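Local coordinates for protein metallo-carboxypeptidase (Pseudomonas aeruginosa, PDB 4A39) that is a zinc-dependent cytosolic carboxypeptidase of the M14 family, which probably removes C-terminal residues from peptide or protein substrates, at residues 19-24 with 224-229; 31-36 with 61-66; 161-166 with 212-217; 279-284 with 352-357. All coordinates share one frame; numbering follows the deposited sequence.

Contact 1. Residues 19-24 with 224-229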
loop_
_atom_site.group_PDB
_atom_site.type_symbol
_atom_site.label_atom_id
_atom_site.label_comp_id
_atom_site.label_asym_id
_atom_site.label_seq_id
_atom_site.Cartn_x
_atom_site.Cartn_y
_atom_site.Cartn_z
ATOM N N ASP A 19 11.707 17.778 5.821
ATOM C CA ASP A 19 10.776 18.356 6.784
ATOM C C ASP A 19 9.388 18.570 6.188
ATOM O O ASP A 19 8.917 19.700 6.048
ATOM C CB ASP A 19 11.340 19.681 7.322
ATOM C CG ASP A 19 11.556 20.720 6.231
ATOM O OD1 ASP A 19 11.988 20.350 5.117
ATOM O OD2 ASP A 19 11.305 21.919 6.494
ATOM N N PHE A 20 8.739 17.465 5.841
ATOM C CA PHE A 20 7.405 17.495 5.257
ATOM C C PHE A 20 6.727 16.130 5.348
ATOM O O PHE A 20 7.342 15.141 5.751
ATOM C CB PHE A 20 7.477 17.960 3.794
ATOM C CG PHE A 20 8.540 17.272 2.982
ATOM C CD1 PHE A 20 8.379 15.952 2.566
ATOM C CD2 PHE A 20 9.713 17.943 2.643
ATOM C CE1 PHE A 20 9.374 15.311 1.824
ATOM C CE2 PHE A 20 10.712 17.313 1.902
ATOM C CZ PHE A 20 10.543 15.995 1.492
ATOM N N ASP A 21 5.452 16.093 4.972
ATOM C CA ASP A 21 4.643 14.875 5.007
ATOM C C ASP A 21 5.346 13.683 4.349
ATOM O O ASP A 21 5.667 13.726 3.162
ATOM C CB ASP A 21 3.310 15.143 4.303
ATOM C CG ASP A 21 2.319 14.006 4.457
ATOM O OD1 ASP A 21 2.735 12.832 4.375
ATOM O OD2 ASP A 21 1.116 14.290 4.644
ATOM N N SER A 22 5.565 12.627 5.135
ATOM C CA SER A 22 6.217 11.382 4.704
ATOM C C SER A 22 7.704 11.519 4.410
ATOM O O SER A 22 8.327 10.611 3.855
ATOM C CB SER A 22 5.509 10.770 3.482
ATOM O OG SER A 22 5.847 11.422 2.271
ATOM N N GLY A 23 8.279 12.654 4.785
ATOM C CA GLY A 23 9.698 12.845 4.557
ATOM C C GLY A 23 10.542 11.918 5.417
ATOM O O GLY A 23 10.187 11.610 6.555
ATOM N N ASN A 24 11.655 11.454 4.861
ATOM C CA ASN A 24 12.572 10.590 5.597
ATOM C C ASN A 24 13.973 10.589 5.005
ATOM O O ASN A 24 14.201 10.083 3.900
ATOM C CB ASN A 24 12.067 9.141 5.651
ATOM C CG ASN A 24 12.991 8.234 6.460
ATOM O OD1 ASN A 24 14.215 8.337 6.366
ATOM N ND2 ASN A 24 12.408 7.334 7.245
ATOM N N GLY A 224 2.059 6.847 10.926
ATOM C CA GLY A 224 3.259 6.333 10.289
ATOM C C GLY A 224 3.523 6.964 8.933
ATOM O O GLY A 224 4.661 7.294 8.615
ATOM N N ALA A 225 2.479 7.122 8.126
ATOM C CA ALA A 225 2.642 7.713 6.803
ATOM C C ALA A 225 3.178 9.138 6.909
ATOM O O ALA A 225 4.186 9.478 6.289
ATOM C CB ALA A 225 1.312 7.699 6.054
ATOM N N PHE A 226 2.517 9.964 7.712
ATOM C CA PHE A 226 2.941 11.348 7.882
ATOM C C PHE A 226 4.391 11.467 8.355
ATOM O O PHE A 226 5.131 12.343 7.902
ATOM C CB PHE A 226 2.025 12.063 8.879
ATOM C CG PHE A 226 2.426 13.480 9.147
ATOM C CD1 PHE A 226 2.164 14.480 8.216
ATOM C CD2 PHE A 226 3.102 13.811 10.317
ATOM C CE1 PHE A 226 2.575 15.796 8.447
ATOM C CE2 PHE A 226 3.517 15.119 10.557
ATOM C CZ PHE A 226 3.254 16.112 9.620
ATOM N N HIS A 227 4.799 10.591 9.268
ATOM C CA HIS A 227 6.158 10.646 9.798
ATOM C C HIS A 227 7.223 9.978 8.945
ATOM O O HIS A 227 8.390 9.908 9.337
ATOM C CB HIS A 227 6.195 10.074 11.215
ATOM C CG HIS A 227 5.676 11.024 12.248
ATOM N ND1 HIS A 227 4.507 10.806 12.944
ATOM C CD2 HIS A 227 6.142 12.227 12.658
ATOM C CE1 HIS A 227 4.274 11.837 13.738
ATOM N NE2 HIS A 227 5.251 12.712 13.583
ATOM N N GLY A 228 6.829 9.498 7.772
ATOM C CA GLY A 228 7.792 8.854 6.899
ATOM C C GLY A 228 8.310 7.525 7.420
ATOM O O GLY A 228 9.441 7.145 7.128
ATOM N N ASN A 229 7.482 6.829 8.196
ATOM C CA ASN A 229 7.827 5.520 8.747
ATOM C C ASN A 229 7.700 4.484 7.638
ATOM O O ASN A 229 7.100 4.750 6.596
ATOM C CB ASN A 229 6.839 5.104 9.845
ATOM C CG ASN A 229 7.253 5.542 11.238
ATOM O OD1 ASN A 229 6.597 5.174 12.221
ATOM N ND2 ASN A 229 8.324 6.317 11.341
#
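Asn24 meets the carbonyl of Gly228 with CB, CG and ND2. Its CB lies 3.6 Å from Gly228 O and CG lies only slightly farther off. At the tip, ND2 donates to that same Gly228 O at 3.0 Å, with an almost straight N-H...O angle of 172° and the acceptor in the plane of the amide. The other amide atom, OD1, accepts from the backbone N of Arg41, so both ends of the group are held and its rotation is fixed. Gly228 itself ends helix 222-226 in a Schellman motif with positive phi, and its CA lies close against the carbonyls of Ser22 and Gly23, 3.6 Å from Ser22 O. Facing it, Phe20 to Gly23 form a type II beta turn; here the N-terminal domain touches the zinc carboxypeptidase domain. Ser22 N donates to Phe226 O at 2.8 Å, and Ser22 CA makes a CA-H...O contact with Ala225 O. At the outer side Asp21 OD2 comes to the edge of the Phe226 ring, 3.7 Å from CD1, with carboxylate and ring planes 72° apart. The same OD2 accepts a hydrogen bond from the backbone N of Arg128.

Contact 2. Residues 31-36 with 61-66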
loop_
_atom_site.group_PDB
_atom_site.type_symbol
_atom_site.label_atom_id
_atom_site.label_comp_id
_atom_site.label_asym_id
_atom_site.label_seq_id
_atom_site.Cartn_x
_atom_site.Cartn_y
_atom_site.Cartn_z
ATOM N N SER A 31 28.169 18.412 0.075
ATOM C CA SER A 31 29.055 19.461 -0.423
ATOM C C SER A 31 29.641 19.175 -1.808
ATOM O O SER A 31 30.057 20.098 -2.507
ATOM C CB SER A 31 30.201 19.689 0.567
ATOM O OG SER A 31 30.971 18.512 0.724
ATOM N N ASP A 32 29.677 17.906 -2.189
ATOM C CA ASP A 32 30.224 17.490 -3.479
ATOM C C ASP A 32 29.127 16.748 -4.252
ATOM O O ASP A 32 28.681 15.695 -3.829
ATOM C CB ASP A 32 31.418 16.557 -3.233
ATOM C CG ASP A 32 32.096 16.100 -4.507
ATOM O OD1 ASP A 32 31.518 16.258 -5.599
ATOM O OD2 ASP A 32 33.224 15.571 -4.402
ATOM N N PRO A 33 28.676 17.316 -5.382
ATOM C CA PRO A 33 27.617 16.700 -6.193
ATOM C C PRO A 33 27.825 15.229 -6.576
ATOM O O PRO A 33 26.850 14.499 -6.758
ATOM C CB PRO A 33 27.548 17.601 -7.424
ATOM C CG PRO A 33 27.936 18.939 -6.873
ATOM C CD PRO A 33 29.115 18.579 -5.999
ATOM N N ARG A 34 29.081 14.797 -6.704
ATOM C CA ARG A 34 29.340 13.410 -7.072
ATOM C C ARG A 34 29.612 12.532 -5.850
ATOM O O ARG A 34 29.957 11.353 -5.982
ATOM C CB ARG A 34 30.534 13.340 -8.042
ATOM C CG ARG A 34 30.338 14.160 -9.326
ATOM C CD ARG A 34 31.470 13.958 -10.344
ATOM N NE ARG A 34 31.487 12.608 -10.901
ATOM C CZ ARG A 34 32.447 11.717 -10.678
ATOM N NH1 ARG A 34 33.479 12.029 -9.904
ATOM N NH2 ARG A 34 32.378 10.513 -11.229
ATOM N N ARG A 35 29.454 13.106 -4.661
ATOM C CA ARG A 35 29.682 12.385 -3.410
ATOM C C ARG A 35 28.625 12.706 -2.359
ATOM O O ARG A 35 28.946 12.883 -1.182
ATOM C CB ARG A 35 31.077 12.725 -2.854
ATOM C CG ARG A 35 32.240 12.408 -3.804
ATOM C CD ARG A 35 32.590 10.922 -3.787
ATOM N NE ARG A 35 33.762 10.598 -4.601
ATOM C CZ ARG A 35 33.738 10.398 -5.915
ATOM N NH1 ARG A 35 32.599 10.478 -6.589
ATOM N NH2 ARG A 35 34.861 10.108 -6.556
ATOM N N ILE A 36 27.365 12.797 -2.762
ATOM C CA ILE A 36 26.281 13.102 -1.832
ATOM C C ILE A 36 26.031 11.872 -0.952
ATOM O O ILE A 36 25.735 10.794 -1.459
ATOM C CB ILE A 36 25.003 13.482 -2.601
ATOM C CG1 ILE A 36 25.298 14.682 -3.508
ATOM C CG2 ILE A 36 23.874 13.826 -1.625
ATOM C CD1 ILE A 36 24.217 14.967 -4.533
ATOM N N PRO A 61 23.306 23.538 -12.775
ATOM C CA PRO A 61 22.910 23.010 -14.085
ATOM C C PRO A 61 24.018 22.217 -14.772
ATOM O O PRO A 61 25.199 22.400 -14.472
ATOM C CB PRO A 61 22.550 24.270 -14.860
ATOM C CG PRO A 61 23.575 25.240 -14.353
ATOM C CD PRO A 61 23.548 24.990 -12.852
ATOM N N ALA A 62 23.623 21.343 -15.696
ATOM C CA ALA A 62 24.564 20.522 -16.451
ATOM C C ALA A 62 25.578 19.894 -15.512
ATOM O O ALA A 62 26.779 19.900 -15.781
ATOM C CB ALA A 62 25.277 21.379 -17.498
ATOM N N THR A 63 25.079 19.337 -14.413
ATOM C CA THR A 63 25.937 18.727 -13.409
ATOM C C THR A 63 25.411 17.367 -12.965
ATOM O O THR A 63 24.254 17.238 -12.559
ATOM C CB THR A 63 26.045 19.652 -12.173
ATOM O OG1 THR A 63 26.652 20.891 -12.562
ATOM C CG2 THR A 63 26.881 19.001 -11.075
ATOM N N GLU A 64 26.261 16.351 -13.047
ATOM C CA GLU A 64 25.869 15.015 -12.626
ATOM C C GLU A 64 25.883 14.939 -11.105
ATOM O O GLU A 64 26.867 15.308 -10.468
ATOM C CB GLU A 64 26.826 13.965 -13.193
ATOM C CG GLU A 64 26.605 12.566 -12.634
ATOM C CD GLU A 64 27.525 11.532 -13.253
ATOM O OE1 GLU A 64 28.760 11.733 -13.229
ATOM O OE2 GLU A 64 27.011 10.514 -13.763
ATOM N N HIS A 65 24.778 14.475 -10.530
ATOM C CA HIS A 65 24.682 14.326 -9.081
ATOM C C HIS A 65 24.625 12.842 -8.762
ATOM O O HIS A 65 23.839 12.099 -9.353
ATOM C CB HIS A 65 23.437 15.030 -8.542
ATOM C CG HIS A 65 23.493 16.519 -8.671
ATOM N ND1 HIS A 65 23.506 17.366 -7.583
ATOM C CD2 HIS A 65 23.592 17.310 -9.765
ATOM C CE1 HIS A 65 23.615 18.615 -8.003
ATOM N NE2 HIS A 65 23.669 18.608 -9.323
ATOM N N CYS A 66 25.477 12.417 -7.836
ATOM C CA CYS A 66 25.553 11.018 -7.445
ATOM C C CYS A 66 25.209 10.873 -5.973
ATOM O O CYS A 66 25.910 11.396 -5.106
ATOM C CB CYS A 66 26.959 10.497 -7.720
ATOM S SG CYS A 66 27.423 10.789 -9.428
#
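Pro33 and His65 pack closely, the proline CB lying over one face of the imidazole, 4.2 Å from its centroid in a CH-pi contact. Ile36 approaches the same ring at its edge, with CD1 3.9 Å from His65 ND1, a buried nitrogen that has no polar partner in the model. Two backbone bonds tie this inner part together. Cys66 N donates to Pro33 O at 2.7 Å, and Ile36 N donates to Cys66 O at 3.1 Å. The carbonyl of Pro33 is also touched by His65 CA, 3.2 Å away in a CA-H...O contact. Asp32 to Arg35 form a type I beta turn, and Asp32 OD1 accepts from Arg34 N to complete an Asx turn. The solvent side is looser: the chain of Arg34, bent at chi3 (68°), brings NE to 3.7 Å from Glu64 OE1, a long salt bridge between two exposed residues. Met14, Met59 and Pro113 touch the His65 side chain from neighbouring loops. The turn leads into strand 36-39, which runs parallel to strand 65-69 in the N-terminal sheet, while strand 106-111 flanks strand 65-69 on its other side.

Contact 3. Residues 161-166 with 212-217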
loop_
_atom_site.group_PDB
_atom_site.type_symbol
_atom_site.label_atom_id
_atom_site.label_comp_id
_atom_site.label_asym_id
_atom_site.label_seq_id
_atom_site.Cartn_x
_atom_site.Cartn_y
_atom_site.Cartn_z
ATOM N N LEU A 161 -15.301 4.135 5.137
ATOM C CA LEU A 161 -16.327 4.539 4.184
ATOM C C LEU A 161 -17.172 3.348 3.770
ATOM O O LEU A 161 -16.670 2.232 3.686
ATOM C CB LEU A 161 -15.682 5.141 2.931
ATOM C CG LEU A 161 -14.640 6.242 3.144
ATOM C CD1 LEU A 161 -14.018 6.617 1.808
ATOM C CD2 LEU A 161 -15.290 7.452 3.807
ATOM N N ARG A 162 -18.462 3.582 3.532
ATOM C CA ARG A 162 -19.338 2.506 3.088
ATOM C C ARG A 162 -20.050 2.916 1.815
ATOM O O ARG A 162 -20.611 4.013 1.724
ATOM C CB ARG A 162 -20.379 2.123 4.154
ATOM C CG ARG A 162 -21.361 1.053 3.643
ATOM C CD ARG A 162 -22.122 0.342 4.752
ATOM N NE ARG A 162 -23.107 1.199 5.403
ATOM C CZ ARG A 162 -23.908 0.793 6.383
ATOM N NH1 ARG A 162 -23.834 -0.456 6.823
ATOM N NH2 ARG A 162 -24.782 1.633 6.920
ATOM N N VAL A 163 -19.999 2.035 0.821
ATOM C CA VAL A 163 -20.655 2.275 -0.454
ATOM C C VAL A 163 -21.879 1.365 -0.456
ATOM O O VAL A 163 -21.756 0.142 -0.478
ATOM C CB VAL A 163 -19.732 1.903 -1.638
ATOM C CG1 VAL A 163 -20.386 2.292 -2.951
ATOM C CG2 VAL A 163 -18.384 2.594 -1.487
ATOM N N ARG A 164 -23.062 1.970 -0.403
ATOM C CA ARG A 164 -24.316 1.219 -0.384
ATOM C C ARG A 164 -25.318 1.929 -1.285
ATOM O O ARG A 164 -25.751 3.042 -0.985
ATOM C CB ARG A 164 -24.846 1.145 1.054
ATOM C CG ARG A 164 -26.173 0.411 1.237
ATOM C CD ARG A 164 -26.486 0.250 2.732
ATOM N NE ARG A 164 -27.795 -0.343 3.008
ATOM C CZ ARG A 164 -28.089 -1.636 2.881
ATOM N NH1 ARG A 164 -27.165 -2.497 2.482
ATOM N NH2 ARG A 164 -29.314 -2.069 3.162
ATOM N N ARG A 165 -25.681 1.289 -2.392
ATOM C CA ARG A 165 -26.618 1.888 -3.334
ATOM C C ARG A 165 -27.972 1.189 -3.395
ATOM O O ARG A 165 -28.884 1.651 -4.083
ATOM C CB ARG A 165 -25.987 1.946 -4.728
ATOM C CG ARG A 165 -24.839 2.944 -4.809
ATOM C CD ARG A 165 -24.162 2.964 -6.167
ATOM N NE ARG A 165 -23.119 3.989 -6.211
ATOM C CZ ARG A 165 -22.272 4.161 -7.221
ATOM N NH1 ARG A 165 -22.334 3.374 -8.288
ATOM N NH2 ARG A 165 -21.363 5.124 -7.167
ATOM N N HIS A 166 -28.098 0.080 -2.676
ATOM C CA HIS A 166 -29.349 -0.675 -2.627
ATOM C C HIS A 166 -29.643 -1.041 -1.178
ATOM O O HIS A 166 -28.879 -1.766 -0.545
ATOM C CB HIS A 166 -29.252 -1.942 -3.481
ATOM C CG HIS A 166 -29.423 -1.693 -4.947
ATOM N ND1 HIS A 166 -28.569 -0.888 -5.670
ATOM C CD2 HIS A 166 -30.360 -2.130 -5.821
ATOM C CE1 HIS A 166 -28.974 -0.838 -6.926
ATOM N NE2 HIS A 166 -30.058 -1.584 -7.045
ATOM N N ALA A 212 -23.969 -6.204 -3.118
ATOM C CA ALA A 212 -22.981 -5.959 -2.079
ATOM C C ALA A 212 -22.694 -4.498 -1.781
ATOM O O ALA A 212 -22.915 -3.622 -2.615
ATOM C CB ALA A 212 -21.680 -6.663 -2.443
ATOM N N ASP A 213 -22.214 -4.254 -0.563
ATOM C CA ASP A 213 -21.822 -2.924 -0.116
ATOM C C ASP A 213 -20.313 -2.998 0.078
ATOM O O ASP A 213 -19.778 -4.058 0.413
ATOM C CB ASP A 213 -22.448 -2.559 1.232
ATOM C CG ASP A 213 -23.948 -2.381 1.164
ATOM O OD1 ASP A 213 -24.485 -2.172 0.059
ATOM O OD2 ASP A 213 -24.587 -2.431 2.236
ATOM N N LEU A 214 -19.623 -1.882 -0.125
ATOM C CA LEU A 214 -18.180 -1.868 0.066
ATOM C C LEU A 214 -17.835 -1.126 1.349
ATOM O O LEU A 214 -18.379 -0.054 1.619
ATOM C CB LEU A 214 -17.489 -1.187 -1.115
ATOM C CG LEU A 214 -17.863 -1.695 -2.508
ATOM C CD1 LEU A 214 -17.070 -0.916 -3.540
ATOM C CD2 LEU A 214 -17.586 -3.188 -2.628
ATOM N N TYR A 215 -16.953 -1.726 2.146
ATOM C CA TYR A 215 -16.475 -1.140 3.397
ATOM C C TYR A 215 -15.000 -0.862 3.121
ATOM O O TYR A 215 -14.194 -1.789 2.993
ATOM C CB TYR A 215 -16.647 -2.132 4.547
ATOM C CG TYR A 215 -18.094 -2.327 4.961
ATOM C CD1 TYR A 215 -18.986 -3.024 4.146
ATOM C CD2 TYR A 215 -18.573 -1.799 6.158
ATOM C CE1 TYR A 215 -20.320 -3.193 4.514
ATOM C CE2 TYR A 215 -19.909 -1.964 6.538
ATOM C CZ TYR A 215 -20.772 -2.662 5.712
ATOM O OH TYR A 215 -22.086 -2.847 6.090
ATOM N N LEU A 216 -14.658 0.420 3.038
ATOM C CA LEU A 216 -13.306 0.833 2.682
ATOM C C LEU A 216 -12.564 1.676 3.708
ATOM O O LEU A 216 -13.120 2.617 4.268
ATOM C CB LEU A 216 -13.365 1.637 1.380
ATOM C CG LEU A 216 -14.247 1.111 0.245
ATOM C CD1 LEU A 216 -14.334 2.161 -0.852
ATOM C CD2 LEU A 216 -13.685 -0.194 -0.288
ATOM N N VAL A 217 -11.297 1.339 3.929
ATOM C CA VAL A 217 -10.441 2.103 4.834
ATOM C C VAL A 217 -9.228 2.511 4.003
ATOM O O VAL A 217 -8.285 1.739 3.858
ATOM C CB VAL A 217 -9.953 1.268 6.038
ATOM C CG1 VAL A 217 -8.991 2.101 6.879
ATOM C CG2 VAL A 217 -11.139 0.825 6.894
HETATM O O HOH W 1 -25.199 -1.401 -2.358
#
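Arg162 and Tyr215 lie side by side and point the same way, as a non-hydrogen-bonded pair between antiparallel strands. CG of the arginine lies over one ring face, offset toward the rim, and CD comes to 3.4 Å from Tyr215 CZ at the phenol end. A bend at chi3 (71°) turns the guanidinium back toward the phenol, its plane 76° from that of the ring, and NH1 donates to Tyr215 OH at 3.1 Å with the oxygen in the guanidinium plane. The tyrosine ring also stacks with Trp174.

Arg164 and Asp213 meet differently. The arginine is extended from CG to NE, its CG and CD running past the carboxylate, before NH1 donates to Asp213 OD2 at 2.6 Å on the syn lone pair. In this salt bridge the guanidinium and carboxylate planes stand 90° apart. Asp213 OD1 accepts from a water that in turn accepts from Arg165 N, and also bonds Ser169 OG, so both carboxylate oxygens of this buried residue have partners.

On the face opposite Arg162 and Tyr215, Val163 and Leu214 lie alongside each other, CB to CB 3.9 Å, and Val163 CG2 touches Leu216 CD1. Leu209 of helix 203-211 packs against Val163 and Leu214. Paired backbone bonds join Leu161 with Leu216 and Val163 with Leu214, the former pair at 2.8 Å for both Leu161 N to Leu216 O and Leu216 N to Leu161 O. Strand 157-163 thus joins strand 212-217 in the central mixed beta-sheet of the alpha/beta fold characteristic of M14 zinc carboxypeptidases.

Contact 4. Residues 279-284 with 352-357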
loop_
_atom_site.group_PDB
_atom_site.type_symbol
_atom_site.label_atom_id
_atom_site.label_comp_id
_atom_site.label_asym_id
_atom_site.label_seq_id
_atom_site.Cartn_x
_atom_site.Cartn_y
_atom_site.Cartn_z
ATOM N N PRO A 279 9.416 -8.391 -7.808
ATOM C CA PRO A 279 8.995 -7.506 -8.898
ATOM C C PRO A 279 7.801 -8.062 -9.679
ATOM O O PRO A 279 7.867 -8.235 -10.893
ATOM C CB PRO A 279 10.251 -7.413 -9.752
ATOM C CG PRO A 279 10.765 -8.823 -9.684
ATOM C CD PRO A 279 10.601 -9.179 -8.205
ATOM N N HIS A 280 6.716 -8.349 -8.959
ATOM C CA HIS A 280 5.491 -8.889 -9.552
ATOM C C HIS A 280 4.317 -8.603 -8.622
ATOM O O HIS A 280 4.473 -8.622 -7.406
ATOM C CB HIS A 280 5.582 -10.416 -9.703
ATOM C CG HIS A 280 6.716 -10.881 -10.563
ATOM N ND1 HIS A 280 6.658 -10.871 -11.941
ATOM C CD2 HIS A 280 7.948 -11.338 -10.241
ATOM C CE1 HIS A 280 7.807 -11.303 -12.429
ATOM N NE2 HIS A 280 8.607 -11.593 -11.420
ATOM N N VAL A 281 3.149 -8.334 -9.199
ATOM C CA VAL A 281 1.951 -8.119 -8.402
ATOM C C VAL A 281 1.420 -9.518 -8.088
ATOM O O VAL A 281 1.392 -10.380 -8.965
ATOM C CB VAL A 281 0.860 -7.367 -9.191
ATOM C CG1 VAL A 281 -0.449 -7.383 -8.407
ATOM C CG2 VAL A 281 1.299 -5.940 -9.462
ATOM N N PHE A 282 1.017 -9.754 -6.842
ATOM C CA PHE A 282 0.477 -11.060 -6.474
ATOM C C PHE A 282 -0.426 -10.961 -5.252
ATOM O O PHE A 282 -0.623 -9.876 -4.706
ATOM C CB PHE A 282 1.603 -12.075 -6.204
ATOM C CG PHE A 282 2.455 -11.748 -5.009
ATOM C CD1 PHE A 282 3.516 -10.849 -5.111
ATOM C CD2 PHE A 282 2.201 -12.346 -3.779
ATOM C CE1 PHE A 282 4.315 -10.555 -4.001
ATOM C CE2 PHE A 282 2.992 -12.059 -2.664
ATOM C CZ PHE A 282 4.052 -11.161 -2.778
ATOM N N ALA A 283 -0.990 -12.096 -4.849
ATOM C CA ALA A 283 -1.861 -12.155 -3.680
ATOM C C ALA A 283 -1.493 -13.358 -2.811
ATOM O O ALA A 283 -1.176 -14.430 -3.328
ATOM C CB ALA A 283 -3.318 -12.258 -4.116
ATOM N N ALA A 284 -1.515 -13.164 -1.496
ATOM C CA ALA A 284 -1.218 -14.236 -0.548
ATOM C C ALA A 284 -2.536 -14.622 0.124
ATOM O O ALA A 284 -3.217 -13.763 0.686
ATOM C CB ALA A 284 -0.214 -13.758 0.495
ATOM N N LYS A 352 9.418 -2.249 -7.075
ATOM C CA LYS A 352 10.232 -2.283 -8.291
ATOM C C LYS A 352 9.275 -2.118 -9.472
ATOM O O LYS A 352 8.575 -1.112 -9.558
ATOM C CB LYS A 352 10.998 -3.615 -8.371
ATOM C CG LYS A 352 12.035 -3.792 -7.259
ATOM C CD LYS A 352 12.640 -5.187 -7.261
ATOM C CE LYS A 352 13.688 -5.340 -6.160
ATOM N NZ LYS A 352 14.269 -6.716 -6.155
ATOM N N ASP A 353 9.236 -3.092 -10.377
ATOM C CA ASP A 353 8.325 -3.033 -11.523
ATOM C C ASP A 353 7.550 -4.344 -11.502
ATOM O O ASP A 353 7.879 -5.246 -10.734
ATOM C CB ASP A 353 9.127 -2.934 -12.835
ATOM C CG ASP A 353 8.296 -2.430 -14.023
ATOM O OD1 ASP A 353 7.061 -2.307 -13.921
ATOM O OD2 ASP A 353 8.899 -2.157 -15.083
ATOM N N HIS A 354 6.497 -4.425 -12.308
ATOM C CA HIS A 354 5.731 -5.659 -12.444
ATOM C C HIS A 354 6.399 -6.188 -13.708
ATOM O O HIS A 354 5.997 -5.848 -14.818
ATOM C CB HIS A 354 4.252 -5.353 -12.696
ATOM C CG HIS A 354 3.400 -6.573 -12.881
ATOM N ND1 HIS A 354 2.683 -6.811 -14.035
ATOM C CD2 HIS A 354 3.134 -7.611 -12.053
ATOM C CE1 HIS A 354 2.011 -7.942 -13.910
ATOM N NE2 HIS A 354 2.268 -8.446 -12.716
ATOM N N ASP A 355 7.437 -6.994 -13.525
ATOM C CA ASP A 355 8.219 -7.511 -14.644
ATOM C C ASP A 355 7.482 -8.218 -15.771
ATOM O O ASP A 355 8.008 -8.327 -16.876
ATOM C CB ASP A 355 9.356 -8.388 -14.119
ATOM C CG ASP A 355 10.493 -7.566 -13.537
ATOM O OD1 ASP A 355 10.386 -6.319 -13.548
ATOM O OD2 ASP A 355 11.493 -8.156 -13.076
ATOM N N ASP A 356 6.269 -8.694 -15.513
ATOM C CA ASP A 356 5.512 -9.353 -16.567
ATOM C C ASP A 356 5.191 -8.350 -17.679
ATOM O O ASP A 356 5.148 -8.713 -18.856
ATOM C CB ASP A 356 4.221 -9.941 -16.001
ATOM C CG ASP A 356 4.471 -10.845 -14.811
ATOM O OD1 ASP A 356 4.844 -10.327 -13.742
ATOM O OD2 ASP A 356 4.304 -12.075 -14.951
ATOM N N ASN A 357 4.961 -7.095 -17.292
ATOM C CA ASN A 357 4.672 -6.005 -18.229
ATOM C C ASN A 357 5.641 -4.869 -17.910
ATOM O O ASN A 357 5.275 -3.893 -17.247
ATOM C CB ASN A 357 3.241 -5.487 -18.058
ATOM C CG ASN A 357 2.204 -6.583 -18.153
ATOM O OD1 ASN A 357 2.353 -7.530 -18.925
ATOM N ND2 ASN A 357 1.132 -6.453 -17.375
#
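Beside the catalytic domain's edge strand 282-284, the residues leading into it meet a type I beta turn, His354 to Asn357, in the loop following strand 343-350. The main side-chain link is a His-carboxylate hydrogen bond: His280 ND1 donates to Asp356 OD1 at 2.6 Å. The oxygen lies in the imidazole plane and is met on its syn side, 29° out of the carboxylate plane, and the carboxylate itself stands 76° from the ring. With CG of His280 beside its backbone N (chi1 -59°), the ring comes back to the turn, although CB points away from it overall. His317 stacks on the ring. The same Asp356 OD1 sits over one face of the His354 ring, offset toward its rim.

A backbone bond runs beside this link, Asp355 N donating to Pro279 O at 2.9 Å. Pro279 CG rests against the carboxylate of Asp355, 3.5 Å from OD2, and its CB packs on Lys352 CD, 4.1 Å away. The lysine tip continues to the carbonyls of Ser82 and Glu277. Deeper in, Val281 and His354 cross at about a right angle, with Val281 CG2 3.6 Å from His354 CD2.

Arg368 of helix 366-383 forms a salt bridge with Asp353 and touches His354, while Leu372 of that helix packs on Val281. Strand 282-284 then pairs antiparallel with strand 343-350, which carries Glu348, the predicted proton donor/acceptor.

How the contacts relate
Contact 2 lies wholly in the N-terminal domain and is nested along the chain inside the loop closed by contact 1; their centres are 25 Å apart. Contact 3 is nested in the same loop, and its strand 212-217 is followed by helix 222-226 of contact 1. Contact 4 comes last, in series. The centres of contacts 2 and 3 are about 50 Å apart, on opposite sides of the chain's centre. The side chain of Ala225 in contact 1 is about 12 Å from the zinc ion and that of Val281 in contact 4 about 13 Å. Contact 1 thus fastens the N-terminal domain to the catalytic one near the zinc site, while contacts 3 and 4 lie at different parts of the catalytic sheet.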